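Local coordinates for plasmin and fibronectin-binding protein A (Streptococcus pneumoniae, PDB 4MR0), which acts as a fibronectin-dependent adhesin and invasin that also binds human plasmin, plasminogen and serum albumin, at residues A[552-555]-A[560-563]; A[190-195]-A[315-320]; A[520-523]-A[528-531]. All blocks are in the same frame, centred on the assembly; numbering follows the deposited sequence.

Contact 1. Residues A[552-555]-A[560-563]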
loop_
_atom_site.group_PDB
_atom_site.type_symbol
_atom_site.label_atom_id
_atom_site.label_comp_id
_atom_site.label_asym_id
_atom_site.label_seq_id
_atom_site.Cartn_x
_atom_site.Cartn_y
_atom_site.Cartn_z
ATOM N N ASN A 552 -11.044 31.108 -2.777
ATOM C CA ASN A 552 -9.669 30.697 -2.959
ATOM C C ASN A 552 -8.784 31.282 -1.879
ATOM O O ASN A 552 -9.133 32.267 -1.228
ATOM C CB ASN A 552 -9.150 31.125 -4.335
ATOM C CG ASN A 552 -9.922 30.486 -5.475
ATOM O OD1 ASN A 552 -10.401 29.354 -5.362
ATOM N ND2 ASN A 552 -10.028 31.203 -6.594
ATOM N N ILE A 553 -7.640 30.646 -1.682
ATOM C CA ILE A 553 -6.672 31.102 -0.705
ATOM C C ILE A 553 -5.356 31.211 -1.442
ATOM O O ILE A 553 -5.006 30.335 -2.231
ATOM C CB ILE A 553 -6.492 30.094 0.440
ATOM C CG1 ILE A 553 -7.828 29.871 1.152
ATOM C CG2 ILE A 553 -5.427 30.602 1.408
ATOM C CD1 ILE A 553 -7.787 28.766 2.190
ATOM N N VAL A 554 -4.636 32.295 -1.198
ATOM C CA VAL A 554 -3.348 32.493 -1.832
ATOM C C VAL A 554 -2.422 33.049 -0.775
ATOM O O VAL A 554 -2.877 33.594 0.233
ATOM C CB VAL A 554 -3.433 33.494 -3.016
ATOM C CG1 VAL A 554 -4.517 33.053 -3.987
ATOM C CG2 VAL A 554 -3.711 34.902 -2.505
ATOM N N THR A 555 -1.125 32.900 -0.997
ATOM C CA THR A 555 -0.137 33.405 -0.064
ATOM C C THR A 555 0.599 34.529 -0.768
ATOM O O THR A 555 1.157 34.338 -1.847
ATOM C CB THR A 555 0.856 32.303 0.337
ATOM O OG1 THR A 555 0.136 31.206 0.913
ATOM C CG2 THR A 555 1.862 32.828 1.350
ATOM N N TYR A 560 -1.574 35.250 4.119
ATOM C CA TYR A 560 -2.711 34.616 3.456
ATOM C C TYR A 560 -3.869 35.580 3.229
ATOM O O TYR A 560 -4.041 36.551 3.966
ATOM C CB TYR A 560 -3.227 33.444 4.292
ATOM C CG TYR A 560 -2.155 32.485 4.742
ATOM C CD1 TYR A 560 -1.458 31.701 3.821
ATOM C CD2 TYR A 560 -1.825 32.371 6.092
ATOM C CE1 TYR A 560 -0.460 30.827 4.238
ATOM C CE2 TYR A 560 -0.830 31.502 6.519
ATOM C CZ TYR A 560 -0.152 30.734 5.588
ATOM O OH TYR A 560 0.832 29.875 6.009
ATOM N N LYS A 561 -4.677 35.289 2.216
ATOM C CA LYS A 561 -5.830 36.116 1.904
ATOM C C LYS A 561 -6.871 35.357 1.094
ATOM O O LYS A 561 -6.535 34.643 0.145
ATOM C CB LYS A 561 -5.380 37.378 1.158
ATOM C CG LYS A 561 -4.292 37.146 0.123
ATOM C CD LYS A 561 -3.747 38.462 -0.417
ATOM C CE LYS A 561 -4.830 39.266 -1.131
ATOM N NZ LYS A 561 -4.294 40.520 -1.735
ATOM N N ILE A 562 -8.134 35.495 1.493
ATOM C CA ILE A 562 -9.233 34.841 0.797
ATOM C C ILE A 562 -9.585 35.650 -0.441
ATOM O O ILE A 562 -9.670 36.875 -0.392
ATOM C CB ILE A 562 -10.503 34.720 1.688
ATOM C CG1 ILE A 562 -10.399 33.499 2.605
ATOM C CG2 ILE A 562 -11.746 34.570 0.818
ATOM C CD1 ILE A 562 -9.341 33.601 3.660
ATOM N N VAL A 563 -9.783 34.953 -1.552
ATOM C CA VAL A 563 -10.125 35.599 -2.806
ATOM C C VAL A 563 -11.390 34.959 -3.359
ATOM O O VAL A 563 -11.563 33.743 -3.287
ATOM C CB VAL A 563 -8.984 35.455 -3.835
ATOM C CG1 VAL A 563 -9.356 36.161 -5.128
ATOM C CG2 VAL A 563 -7.694 36.031 -3.264
#

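Contact 2. Residues A[190-195]-A[315-320]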
loop_
_atom_site.group_PDB
_atom_site.type_symbol
_atom_site.label_atom_id
_atom_site.label_comp_id
_atom_site.label_asym_id
_atom_site.label_seq_id
_atom_site.Cartn_x
_atom_site.Cartn_y
_atom_site.Cartn_z
ATOM N N PRO A 190 8.703 -17.698 8.568
ATOM C CA PRO A 190 7.835 -16.998 7.620
ATOM C C PRO A 190 7.144 -17.953 6.649
ATOM O O PRO A 190 7.622 -19.060 6.402
ATOM C CB PRO A 190 8.789 -16.031 6.918
ATOM C CG PRO A 190 10.122 -16.719 7.016
ATOM C CD PRO A 190 10.107 -17.275 8.422
ATOM N N SER A 191 6.003 -17.524 6.121
ATOM C CA SER A 191 5.250 -18.323 5.162
ATOM C C SER A 191 5.075 -17.440 3.932
ATOM O O SER A 191 3.969 -17.021 3.594
ATOM C CB SER A 191 3.891 -18.721 5.745
ATOM O OG SER A 191 3.179 -19.578 4.863
ATOM N N ILE A 192 6.199 -17.142 3.288
ATOM C CA ILE A 192 6.246 -16.309 2.092
ATOM C C ILE A 192 6.843 -17.198 1.009
ATOM O O ILE A 192 7.918 -17.764 1.191
ATOM C CB ILE A 192 7.135 -15.077 2.341
ATOM C CG1 ILE A 192 6.555 -14.271 3.514
ATOM C CG2 ILE A 192 7.246 -14.229 1.069
ATOM C CD1 ILE A 192 7.427 -13.095 3.976
ATOM N N VAL A 193 6.135 -17.318 -0.110
ATOM C CA VAL A 193 6.545 -18.187 -1.214
ATOM C C VAL A 193 7.866 -17.908 -1.928
ATOM O O VAL A 193 8.665 -18.825 -2.131
ATOM C CB VAL A 193 5.423 -18.260 -2.279
ATOM C CG1 VAL A 193 5.778 -19.286 -3.343
ATOM C CG2 VAL A 193 4.108 -18.632 -1.614
ATOM N N PHE A 194 8.094 -16.657 -2.315
ATOM C CA PHE A 194 9.308 -16.274 -3.033
ATOM C C PHE A 194 10.137 -15.207 -2.320
ATOM O O PHE A 194 9.584 -14.244 -1.788
ATOM C CB PHE A 194 8.941 -15.740 -4.424
ATOM C CG PHE A 194 8.255 -16.742 -5.305
ATOM C CD1 PHE A 194 8.961 -17.817 -5.833
ATOM C CD2 PHE A 194 6.901 -16.617 -5.594
ATOM C CE1 PHE A 194 8.333 -18.748 -6.649
ATOM C CE2 PHE A 194 6.260 -17.540 -6.408
ATOM C CZ PHE A 194 6.981 -18.612 -6.932
ATOM N N MET A 195 11.460 -15.388 -2.333
ATOM C CA MET A 195 12.403 -14.439 -1.737
ATOM C C MET A 195 13.594 -14.243 -2.680
ATOM O O MET A 195 13.906 -15.129 -3.482
ATOM C CB MET A 195 12.904 -14.949 -0.393
ATOM C CG MET A 195 11.878 -14.863 0.727
ATOM S SD MET A 195 12.594 -15.188 2.363
ATOM C CE MET A 195 11.170 -15.223 3.408
ATOM N N PHE A 315 12.196 -6.066 7.746
ATOM C CA PHE A 315 12.539 -7.139 6.813
ATOM C C PHE A 315 13.400 -8.150 7.581
ATOM O O PHE A 315 14.607 -8.256 7.363
ATOM C CB PHE A 315 13.310 -6.547 5.619
ATOM C CG PHE A 315 13.219 -7.363 4.362
ATOM C CD1 PHE A 315 12.062 -7.343 3.582
ATOM C CD2 PHE A 315 14.282 -8.167 3.965
ATOM C CE1 PHE A 315 11.972 -8.111 2.422
ATOM C CE2 PHE A 315 14.204 -8.939 2.809
ATOM C CZ PHE A 315 13.039 -8.913 2.035
ATOM N N PRO A 316 12.775 -8.910 8.491
ATOM C CA PRO A 316 13.431 -9.920 9.332
ATOM C C PRO A 316 13.975 -11.160 8.632
ATOM O O PRO A 316 14.481 -12.070 9.292
ATOM C CB PRO A 316 12.347 -10.259 10.353
ATOM C CG PRO A 316 11.097 -10.153 9.539
ATOM C CD PRO A 316 11.320 -8.881 8.743
ATOM N N TYR A 317 13.906 -11.182 7.306
ATOM C CA TYR A 317 14.371 -12.325 6.527
ATOM C C TYR A 317 15.864 -12.300 6.237
ATOM O O TYR A 317 16.423 -13.290 5.768
ATOM C CB TYR A 317 13.591 -12.384 5.213
ATOM C CG TYR A 317 12.141 -12.030 5.425
ATOM C CD1 TYR A 317 11.315 -12.846 6.198
ATOM C CD2 TYR A 317 11.618 -10.830 4.937
ATOM C CE1 TYR A 317 10.006 -12.475 6.491
ATOM C CE2 TYR A 317 10.313 -10.447 5.223
ATOM C CZ TYR A 317 9.514 -11.275 6.005
ATOM O OH TYR A 317 8.237 -10.895 6.327
ATOM N N ALA A 318 16.503 -11.167 6.513
ATOM C CA ALA A 318 17.929 -11.022 6.267
ATOM C C ALA A 318 18.590 -10.178 7.355
ATOM O O ALA A 318 17.908 -9.620 8.223
ATOM C CB ALA A 318 18.158 -10.386 4.897
ATOM N N LEU A 319 19.914 -10.094 7.300
ATOM C CA LEU A 319 20.683 -9.327 8.271
ATOM C C LEU A 319 20.839 -7.851 7.913
ATOM O O LEU A 319 21.194 -7.047 8.775
ATOM C CB LEU A 319 22.077 -9.936 8.451
ATOM C CG LEU A 319 22.168 -11.280 9.168
ATOM C CD1 LEU A 319 23.624 -11.709 9.199
ATOM C CD2 LEU A 319 21.595 -11.170 10.583
ATOM N N ASN A 320 20.584 -7.499 6.654
ATOM C CA ASN A 320 20.715 -6.107 6.207
ATOM C C ASN A 320 19.992 -5.185 7.175
ATOM O O ASN A 320 18.794 -5.328 7.398
ATOM C CB ASN A 320 20.137 -5.941 4.800
ATOM C CG ASN A 320 20.806 -6.849 3.785
ATOM O OD1 ASN A 320 21.287 -6.395 2.745
ATOM N ND2 ASN A 320 20.834 -8.141 4.081
#

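Contact 3. Residues A[520-523]-A[528-531]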
loop_
_atom_site.group_PDB
_atom_site.type_symbol
_atom_site.label_atom_id
_atom_site.label_comp_id
_atom_site.label_asym_id
_atom_site.label_seq_id
_atom_site.Cartn_x
_atom_site.Cartn_y
_atom_site.Cartn_z
ATOM N N ASN A 520 -11.680 24.972 -6.468
ATOM C CA ASN A 520 -12.176 23.635 -6.204
ATOM C C ASN A 520 -13.685 23.778 -6.415
ATOM O O ASN A 520 -14.208 24.892 -6.376
ATOM C CB ASN A 520 -11.863 23.235 -4.765
ATOM C CG ASN A 520 -10.374 23.083 -4.517
ATOM O OD1 ASN A 520 -9.757 22.107 -4.946
ATOM N ND2 ASN A 520 -9.786 24.055 -3.831
ATOM N N GLN A 521 -14.374 22.672 -6.670
ATOM C CA GLN A 521 -15.819 22.696 -6.885
ATOM C C GLN A 521 -16.538 21.871 -5.822
ATOM O O GLN A 521 -16.065 20.803 -5.424
ATOM C CB GLN A 521 -16.151 22.166 -8.283
ATOM C CG GLN A 521 -15.940 23.182 -9.397
ATOM C CD GLN A 521 -15.998 22.552 -10.780
ATOM O OE1 GLN A 521 -16.879 21.738 -11.072
ATOM N NE2 GLN A 521 -15.061 22.935 -11.644
ATOM N N PHE A 522 -17.680 22.372 -5.360
ATOM C CA PHE A 522 -18.451 21.689 -4.323
ATOM C C PHE A 522 -19.919 21.573 -4.710
ATOM O O PHE A 522 -20.517 22.530 -5.199
ATOM C CB PHE A 522 -18.329 22.454 -3.002
ATOM C CG PHE A 522 -16.911 22.750 -2.599
ATOM C CD1 PHE A 522 -16.172 21.829 -1.868
ATOM C CD2 PHE A 522 -16.311 23.944 -2.972
ATOM C CE1 PHE A 522 -14.849 22.100 -1.506
ATOM C CE2 PHE A 522 -14.993 24.228 -2.619
ATOM C CZ PHE A 522 -14.259 23.303 -1.887
ATOM N N TYR A 523 -20.495 20.399 -4.481
ATOM C CA TYR A 523 -21.893 20.153 -4.816
ATOM C C TYR A 523 -22.603 19.370 -3.723
ATOM O O TYR A 523 -22.075 18.386 -3.201
ATOM C CB TYR A 523 -21.997 19.354 -6.113
ATOM C CG TYR A 523 -21.283 19.973 -7.284
ATOM C CD1 TYR A 523 -21.887 20.968 -8.047
ATOM C CD2 TYR A 523 -19.994 19.562 -7.628
ATOM C CE1 TYR A 523 -21.225 21.539 -9.132
ATOM C CE2 TYR A 523 -19.325 20.127 -8.705
ATOM C CZ TYR A 523 -19.944 21.113 -9.453
ATOM O OH TYR A 523 -19.281 21.677 -10.517
ATOM N N LYS A 528 -19.363 23.370 5.854
ATOM C CA LYS A 528 -18.456 24.347 5.257
ATOM C C LYS A 528 -17.629 23.736 4.136
ATOM O O LYS A 528 -16.988 22.700 4.321
ATOM C CB LYS A 528 -17.507 24.928 6.309
ATOM C CG LYS A 528 -17.862 26.340 6.757
ATOM C CD LYS A 528 -16.670 27.046 7.398
ATOM C CE LYS A 528 -16.207 26.333 8.659
ATOM N NZ LYS A 528 -15.017 26.994 9.274
ATOM N N TYR A 529 -17.646 24.384 2.976
ATOM C CA TYR A 529 -16.888 23.911 1.823
ATOM C C TYR A 529 -15.396 23.892 2.147
ATOM O O TYR A 529 -14.708 22.896 1.914
ATOM C CB TYR A 529 -17.114 24.829 0.615
ATOM C CG TYR A 529 -18.507 24.808 0.018
ATOM C CD1 TYR A 529 -19.497 23.958 0.512
ATOM C CD2 TYR A 529 -18.824 25.628 -1.065
ATOM C CE1 TYR A 529 -20.772 23.927 -0.063
ATOM C CE2 TYR A 529 -20.087 25.606 -1.647
ATOM C CZ TYR A 529 -21.055 24.753 -1.145
ATOM O OH TYR A 529 -22.293 24.712 -1.742
ATOM N N ILE A 530 -14.906 25.007 2.678
ATOM C CA ILE A 530 -13.497 25.155 3.021
ATOM C C ILE A 530 -13.327 25.707 4.433
ATOM O O ILE A 530 -13.938 26.710 4.798
ATOM C CB ILE A 530 -12.792 26.126 2.043
ATOM C CG1 ILE A 530 -12.996 25.655 0.603
ATOM C CG2 ILE A 530 -11.308 26.222 2.374
ATOM C CD1 ILE A 530 -12.540 26.658 -0.440
ATOM N N SER A 531 -12.496 25.038 5.224
ATOM C CA SER A 531 -12.210 25.463 6.589
ATOM C C SER A 531 -10.706 25.692 6.705
ATOM O O SER A 531 -9.918 24.755 6.586
ATOM C CB SER A 531 -12.641 24.387 7.589
ATOM O OG SER A 531 -14.020 24.104 7.470
#

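Contact 1. Residues A[552-555]-A[560-563]
Strands 552-555 and 560-563 run antiparallel as the two arms of a beta hairpin, their axes 4.7 Å apart at the closest point. N552 and V563 form a hydrogen-bonded pair. N552 N donates to V563 O at 2.7 Å, and V563 N returns a bond to N552 O at 2.8 Å. V554 and K561 form the next such pair, but a looser one. K561 N reaches V554 O at 3.2 Å, while the bond from V554 N to K561 O is weak at 3.3 Å. On the face of V554 and K561, CG2 of V554 touches CG of K561 at 3.5 Å. This lysine CG sits between its own backbone N and carbonyl carbon (chi1 40°), which brings the start of the chain against the valine before its end leads away. CG2 of V554 also meets CG2 of V563 at 4.2 Å. The other face carries T555 and Y560, which lie side by side and point the same way. T555 OG1 stands near the plane of the Y560 ring, at its edge, 3.4 Å from CD1. Its hydrogen bond goes to I515 O, and Y560 OH bonds G513 O. The hairpin follows the parallel beta-helix of PfbA, and I553 bonds V517 of strand 515-523 through the backbone. Backbone bonds fix its register, and the polar ends of T555 and Y560 tie it to the backbone oxygens of G513 and I515.

Contact 2. Residues A[190-195]-A[315-320]
Y317 OH is hydrogen-bonded to Q271 NE2, and CD1 of I192 packs against the same oxygen at 3.3 Å. Q271 is a manganese ligand with Q306, E308 and G314, so the phenol is consistent with a second-shell position. The side chain of Y317 comes within about 5 Å of a bound manganese ion. Three side chains of 190-195 meet the tyrosine at different points, and no hydrogen bond joins the two segments. CD1 of I192 lies 3.4 Å from Y317 CZ, at the hydroxyl end. CB of P190 approaches CE1 of Y317 at 3.8 Å. M195 reaches the base of the ring with CE, 3.7 Å from Y317 CD1. Its chain is extended beyond CG (chi2 -169°, chi3 -173°), which carries the methyl that far. The sulfur makes an oblique Met-aromatic contact, with SD 5.2 Å from the centroid of the Y317 ring. Segment 190-195 belongs to the parallel beta-helix. The chain turns a corner at V193, between the short strands 191-192 and 194-195, and I192 and M195 flank that corner. Y317 comes from the long loop between strands 306-308 and 329-337, where F315 to A318 form a type I turn. Within that turn Y317 CD2 sits over the centre of the F315 ring, 3.5 Å above its plane. F315 in turn meets W208 edge-to-face.

Contact 3. Residues A[520-523]-A[528-531]
Y529 meets F522 first along 528-531, with its ring laid over the phenylalanine side chain. The two planes are 21° apart, but the rings are slid past each other and barely overlap, with centroids 4.9 Å apart. The side chains run past each other in opposite directions, which brings each CB over the other's ring. CB of F522 lies 3.7 Å from the centroid of the Y529 ring, and CB of Y529 lies just as far from the centroid of the F522 ring. These are two reciprocal CH-pi contacts. Further along, Y529 O comes 3.5 Å from F522 CE1. I530 then crosses the phenylalanine at about a right angle, with CG1 3.7 Å from F522 CZ. Its chi1 of -55° sets CG1 beside the backbone N, and CG1 and CD1 then reach the CZ end of F522. F522 is the next-to-last residue of strand 515-523 of the beta-helix, and I530 opens strand 530-535 after the short loop. I506 and I499 also touch F522. No hydrogen bond joins the two segments. Contact between them is therefore aromatic and aliphatic, and it buries F522 O, which has no partner in the model.

In the fold
From the N terminus, contact 2 comes first. It closes a span of 119 residues, bringing the long loop before strand 329-337 back against P190, I192 and M195. Contact 3 follows, closing the short loop between strands 515-523 and 530-535. Contact 1 closes last, as the hairpin of strands 551-556 and 559-564. The three lie in series, so none nests in or crosses another. Contacts 1 and 3 are neighbours, with centres about 14 Å apart, and strand 515-523 serves both, since I553 pairs with V517 through the backbone. Contact 2 lies on the opposite side of the chain's centre, its centre about 50 Å from that of contact 1.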